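Local coordinates for protein silicatein alpha (Tethya aurantium, PDB 6ZQ3) that belongs to the papain-like cysteine peptidase family and, as a protein of sponge spicules, probably promotes the deposition of silica, at residues G16-G21 and Y27-M32; E51-D56 and C99-Q104. One frame throughout, in Å; residues are numbered along the deposited sequence.

Contact 1. Residues G16-G21 and Y27-M32; sequences GIKSQG and YAFSAM
With CG turned anti to its carbonyl carbon (chi1 -82°), Phe29 sends its ring out from helix 26-43 to meet Gln20, whose CG sits between backbone N and carbonyl carbon (chi1 72°), and Lys18. The helix is the long central one of the papain fold, and 16-21 belongs to the loop leading into it. About 191 Å² is buried, half of it on Phe29. Two aliphatic groups hold opposite flanks of the ring. Gln20 CB lies 3.4 Å from Phe29 CE1, and Gln20 CA is near the same atom at 3.7 Å. Across the ring, Lys18 CB stands 3.5 Å from Phe29 CE2. Both CB atoms arrive obliquely. Further along its extended chain, Lys18 puts CD at the ring edge, in plane. Being caught on both flanks probably limits how far the ring can swing. Lys18 and Gln20 touch the ring through carbon; at their polar ends, Lys18 NZ forms salt bridges with Glu51 and Glu36, while Gln20 OE1 is hydrogen-bonded to Ser186 OG. Phe29 also packs edge-to-face with Phe92. Gln20 touches His165 and Trp187 too, consistent with a place in the cleft between the two halves of the fold; its position probably matches the oxyanion-hole glutamine of papain-like peptidases, and Phe29 would then back its CB from the helix side. Between the two flanks, the backbone of Ser19 passes the end of the ring, its O 4.2 Å from Phe29 CZ.

Contact 2. Residues E51-D56 and C99-Q104; sequences EQNIID and CTYQEQ
Asp56 meets Cys99 with its CB, beside a covalent link: Cys99 is joined by a disulfide to Cys57, the residue that follows Asp56. Next to this link the CA atoms of Asp56 and Cys99 are 5.0 Å apart, and Asp56 CB reaches to 3.8 Å from Cys99 CA, a van der Waals contact. The second approach is polar atom to ring. Asn53 holds CG anti to the backbone N (chi1 -163°), which carries the amide out from the helix, where OD1 comes to 3.2 Å from Tyr101 CD1, at the ring edge and in its plane. With OD1 at the edge and the planes 36° apart, the amide does not lie over the ring face. Asn53 ND2 lies beside the Tyr101 CB, at 3.9 Å, and OD1 is also a hydrogen-bond acceptor for Asp85 N. Replacing Asn53 by alanine removes OD1 and is likely to leave Asp85 N without that acceptor and to open a gap along the edge of the Tyr101 ring. Hydrogen bonds within the helix segment and to neighbouring loops fix the other polar groups. Gln52 NE2 donates to Asp56 OD2 at 3.1 Å, with an N-H...O angle of 160°; the oxygen is met on its syn side. Tyr90 OH is hydrogen-bonded both to this OD2 and to Thr100 N, bridging the two segments, while Asp56 OD1 accepts from Ser97 N. The Cys57-Cys99 disulfide, tying helix 51-57 to the 99-104 loop, is consistent with the disulfide-braced helical domain of papain-like peptidases.

In the fold
From the N terminus, the chain passes strand 6-7 and enters 16-21, and contact 1 closes a tight loop, with five residues between its segments, onto the start of helix 26-43. Helix 51-57 comes next; contact 2 then closes a far wider loop, spanning 42 residues that include helix 71-80 and strand 84-85. The contacts lie in series, neither nested nor crossed, their centres about 15 Å apart. They meet where the two helices pack: Met32 SD lies 3.3 Å from Ile54 CD1, and Ala28 CB 3.7 Å from Ile54 CG2. Contact 1 lies about 7 Å from the chain centre and contact 2 about 18 Å, measured between centres, and helix 51-57 connects contact 1 to the outer loop of contact 2.

Contact 1. Residues G16-G21 and Y27-M32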
loop_
_atom_site.group_PDB
_atom_site.type_symbol
_atom_site.label_atom_id
_atom_site.label_comp_id
_atom_site.label_asym_id
_atom_site.label_seq_id
_atom_site.Cartn_x
_atom_site.Cartn_y
_atom_site.Cartn_z
ATOM N N GLY A 16 4.572 7.140 9.170
ATOM C CA GLY A 16 3.570 6.852 10.159
ATOM C C GLY A 16 2.329 6.275 9.524
ATOM O O GLY A 16 2.158 6.321 8.319
ATOM N N ILE A 17 1.485 5.702 10.372
ATOM C CA ILE A 17 0.185 5.150 9.996
ATOM C C ILE A 17 -0.809 6.256 9.645
ATOM O O ILE A 17 -0.869 7.280 10.312
ATOM C CB ILE A 17 -0.391 4.271 11.144
ATOM C CG1 ILE A 17 -0.090 2.790 10.921
ATOM C CG2 ILE A 17 -1.911 4.315 11.174
ATOM C CD1 ILE A 17 1.364 2.431 10.913
ATOM N N LYS A 18 -1.628 6.013 8.629
ATOM C CA LYS A 18 -2.644 6.963 8.204
ATOM C C LYS A 18 -4.036 6.382 8.413
ATOM O O LYS A 18 -4.178 5.182 8.604
ATOM C CB LYS A 18 -2.406 7.283 6.731
ATOM C CG LYS A 18 -1.069 7.986 6.503
ATOM C CD LYS A 18 -0.568 7.859 5.077
ATOM C CE LYS A 18 0.926 8.154 4.963
ATOM N NZ LYS A 18 1.324 8.412 3.539
ATOM N N SER A 19 -5.055 7.228 8.415
ATOM C CA SER A 19 -6.440 6.770 8.473
ATOM C C SER A 19 -7.163 7.322 7.269
ATOM O O SER A 19 -7.204 8.519 7.077
ATOM C CB SER A 19 -7.176 7.202 9.774
ATOM O OG SER A 19 -8.398 6.454 9.942
ATOM N N GLN A 20 -7.752 6.439 6.476
ATOM C CA GLN A 20 -8.503 6.852 5.313
ATOM C C GLN A 20 -9.908 7.379 5.635
ATOM O O GLN A 20 -10.631 7.783 4.744
ATOM C CB GLN A 20 -8.568 5.697 4.311
ATOM C CG GLN A 20 -9.464 4.568 4.732
ATOM C CD GLN A 20 -9.145 3.271 4.020
ATOM O OE1 GLN A 20 -7.993 2.852 3.946
ATOM N NE2 GLN A 20 -10.166 2.613 3.529
ATOM N N GLY A 21 -10.293 7.379 6.904
ATOM C CA GLY A 21 -11.576 7.916 7.313
ATOM C C GLY A 21 -12.691 7.060 6.756
ATOM O O GLY A 21 -12.550 5.836 6.624
ATOM N N TYR A 27 -6.647 1.563 -2.064
ATOM C CA TYR A 27 -5.802 1.544 -3.273
ATOM C C TYR A 27 -4.760 2.670 -3.242
ATOM O O TYR A 27 -3.575 2.420 -3.462
ATOM C CB TYR A 27 -6.629 1.560 -4.564
ATOM C CG TYR A 27 -7.329 2.860 -4.877
ATOM C CD1 TYR A 27 -8.592 3.130 -4.374
ATOM C CD2 TYR A 27 -6.745 3.809 -5.722
ATOM C CE1 TYR A 27 -9.240 4.317 -4.680
ATOM C CE2 TYR A 27 -7.378 4.997 -6.015
ATOM C CZ TYR A 27 -8.630 5.246 -5.495
ATOM O OH TYR A 27 -9.278 6.421 -5.786
ATOM N N ALA A 28 -5.187 3.876 -2.896
ATOM C CA ALA A 28 -4.307 5.040 -2.913
ATOM C C ALA A 28 -3.293 4.998 -1.833
ATOM O O ALA A 28 -2.158 5.388 -2.053
ATOM C CB ALA A 28 -5.117 6.324 -2.738
ATOM N N PHE A 29 -3.731 4.613 -0.631
ATOM C CA PHE A 29 -2.858 4.626 0.523
ATOM C C PHE A 29 -1.849 3.546 0.303
ATOM O O PHE A 29 -0.685 3.748 0.534
ATOM C CB PHE A 29 -3.626 4.413 1.824
ATOM C CG PHE A 29 -4.282 5.669 2.362
ATOM C CD1 PHE A 29 -5.555 6.020 1.970
ATOM C CD2 PHE A 29 -3.615 6.486 3.242
ATOM C CE1 PHE A 29 -6.163 7.152 2.454
ATOM C CE2 PHE A 29 -4.200 7.637 3.717
ATOM C CZ PHE A 29 -5.488 7.971 3.326
ATOM N N SER A 30 -2.310 2.399 -0.165
ATOM C CA SER A 30 -1.421 1.286 -0.470
ATOM C C SER A 30 -0.380 1.606 -1.579
ATOM O O SER A 30 0.793 1.214 -1.465
ATOM C CB SER A 30 -2.250 0.091 -0.904
ATOM O OG SER A 30 -1.405 -0.906 -1.427
ATOM N N ALA A 31 -0.811 2.301 -2.638
ATOM C CA ALA A 31 0.083 2.660 -3.736
ATOM C C ALA A 31 1.164 3.672 -3.348
ATOM O O ALA A 31 2.337 3.481 -3.706
ATOM C CB ALA A 31 -0.715 3.178 -4.916
ATOM N N MET A 32 0.761 4.715 -2.607
ATOM C CA MET A 32 1.658 5.768 -2.110
ATOM C C MET A 32 2.668 5.262 -1.116
ATOM O O MET A 32 3.813 5.715 -1.104
ATOM C CB MET A 32 0.843 6.882 -1.452
ATOM C CG MET A 32 0.005 7.674 -2.442
ATOM S SD MET A 32 0.995 8.465 -3.752
ATOM C CE MET A 32 1.111 7.174 -4.995
#

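Contact 2. Residues E51-D56 and C99-Q104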
loop_
_atom_site.group_PDB
_atom_site.type_symbol
_atom_site.label_atom_id
_atom_site.label_comp_id
_atom_site.label_asym_id
_atom_site.label_seq_id
_atom_site.Cartn_x
_atom_site.Cartn_y
_atom_site.Cartn_z
ATOM N N GLU A 51 -2.028 10.904 -0.921
ATOM C CA GLU A 51 -3.085 10.018 -1.343
ATOM C C GLU A 51 -4.277 10.809 -1.866
ATOM O O GLU A 51 -5.107 10.270 -2.599
ATOM C CB GLU A 51 -3.561 9.191 -0.161
ATOM C CG GLU A 51 -2.527 8.249 0.420
ATOM C CD GLU A 51 -1.662 8.875 1.499
ATOM O OE1 GLU A 51 -1.983 10.005 1.929
ATOM O OE2 GLU A 51 -0.657 8.237 1.904
ATOM N N GLN A 52 -4.397 12.064 -1.443
ATOM C CA GLN A 52 -5.491 12.910 -1.864
ATOM C C GLN A 52 -5.317 13.236 -3.344
ATOM O O GLN A 52 -6.298 13.308 -4.128
ATOM C CB GLN A 52 -5.464 14.179 -1.010
ATOM C CG GLN A 52 -6.666 15.102 -1.179
ATOM C CD GLN A 52 -8.002 14.423 -0.982
ATOM O OE1 GLN A 52 -8.176 13.601 -0.093
ATOM N NE2 GLN A 52 -8.969 14.780 -1.819
ATOM N N ASN A 53 -4.048 13.438 -3.715
ATOM C CA ASN A 53 -3.659 13.693 -5.105
ATOM C C ASN A 53 -4.193 12.588 -5.998
ATOM O O ASN A 53 -4.806 12.869 -7.020
ATOM C CB ASN A 53 -2.130 13.766 -5.197
ATOM C CG ASN A 53 -1.647 14.405 -6.457
ATOM O OD1 ASN A 53 -0.506 14.833 -6.534
ATOM N ND2 ASN A 53 -2.507 14.473 -7.454
ATOM N N ILE A 54 -3.977 11.340 -5.580
ATOM C CA ILE A 54 -4.403 10.178 -6.340
ATOM C C ILE A 54 -5.925 10.097 -6.365
ATOM O O ILE A 54 -6.523 9.713 -7.378
ATOM C CB ILE A 54 -3.861 8.858 -5.744
ATOM C CG1 ILE A 54 -2.452 8.558 -6.228
ATOM C CG2 ILE A 54 -4.704 7.687 -6.186
ATOM C CD1 ILE A 54 -1.418 9.544 -5.762
ATOM N N ILE A 55 -6.555 10.419 -5.244
ATOM C CA ILE A 55 -8.019 10.345 -5.175
ATOM C C ILE A 55 -8.660 11.367 -6.100
ATOM O O ILE A 55 -9.490 11.008 -6.934
ATOM C CB ILE A 55 -8.555 10.501 -3.732
ATOM C CG1 ILE A 55 -8.314 9.201 -2.968
ATOM C CG2 ILE A 55 -10.049 10.800 -3.731
ATOM C CD1 ILE A 55 -8.111 9.383 -1.479
ATOM N N ASP A 56 -8.257 12.627 -5.957
ATOM C CA ASP A 56 -8.798 13.676 -6.800
ATOM C C ASP A 56 -8.542 13.499 -8.299
ATOM O O ASP A 56 -9.419 13.848 -9.096
ATOM C CB ASP A 56 -8.266 15.045 -6.372
ATOM C CG ASP A 56 -8.671 15.400 -4.982
ATOM O OD1 ASP A 56 -9.614 14.755 -4.463
ATOM O OD2 ASP A 56 -8.051 16.313 -4.400
ATOM N N CYS A 99 -9.039 18.526 -8.315
ATOM C CA CYS A 99 -7.637 18.178 -8.512
ATOM C C CYS A 99 -6.833 19.465 -8.393
ATOM O O CYS A 99 -6.929 20.338 -9.234
ATOM C CB CYS A 99 -7.373 17.482 -9.856
ATOM S SG CYS A 99 -5.628 16.970 -10.130
ATOM N N THR A 100 -6.064 19.589 -7.321
ATOM C CA THR A 100 -5.187 20.733 -7.169
ATOM C C THR A 100 -3.741 20.282 -7.356
ATOM O O THR A 100 -2.850 20.789 -6.716
ATOM C CB THR A 100 -5.363 21.416 -5.793
ATOM O OG1 THR A 100 -6.749 21.416 -5.409
ATOM C CG2 THR A 100 -4.836 22.870 -5.841
ATOM N N TYR A 101 -3.488 19.337 -8.250
ATOM C CA TYR A 101 -2.114 18.924 -8.455
ATOM C C TYR A 101 -1.252 20.119 -8.902
ATOM O O TYR A 101 -1.569 20.787 -9.893
ATOM C CB TYR A 101 -1.998 17.781 -9.475
ATOM C CG TYR A 101 -0.556 17.516 -9.816
ATOM C CD1 TYR A 101 0.223 16.709 -9.000
ATOM C CD2 TYR A 101 0.051 18.123 -10.913
ATOM C CE1 TYR A 101 1.545 16.460 -9.290
ATOM C CE2 TYR A 101 1.387 17.886 -11.212
ATOM C CZ TYR A 101 2.131 17.050 -10.392
ATOM O OH TYR A 101 3.470 16.790 -10.653
ATOM N N GLN A 102 -0.160 20.345 -8.170
ATOM C CA GLN A 102 0.824 21.403 -8.454
ATOM C C GLN A 102 2.235 20.807 -8.650
ATOM O O GLN A 102 2.757 20.109 -7.778
ATOM C CB GLN A 102 0.858 22.414 -7.291
ATOM N N GLU A 103 2.847 21.089 -9.794
ATOM C CA GLU A 103 4.226 20.645 -10.096
ATOM C C GLU A 103 5.262 21.089 -9.040
ATOM O O GLU A 103 6.155 20.315 -8.696
ATOM C CB GLU A 103 4.654 21.141 -11.495
ATOM N N GLN A 104 5.129 22.315 -8.528
ATOM C CA GLN A 104 6.069 22.858 -7.532
ATOM C C GLN A 104 6.217 21.975 -6.290
ATOM O O GLN A 104 7.267 21.988 -5.647
ATOM C CB GLN A 104 5.666 24.279 -7.094
#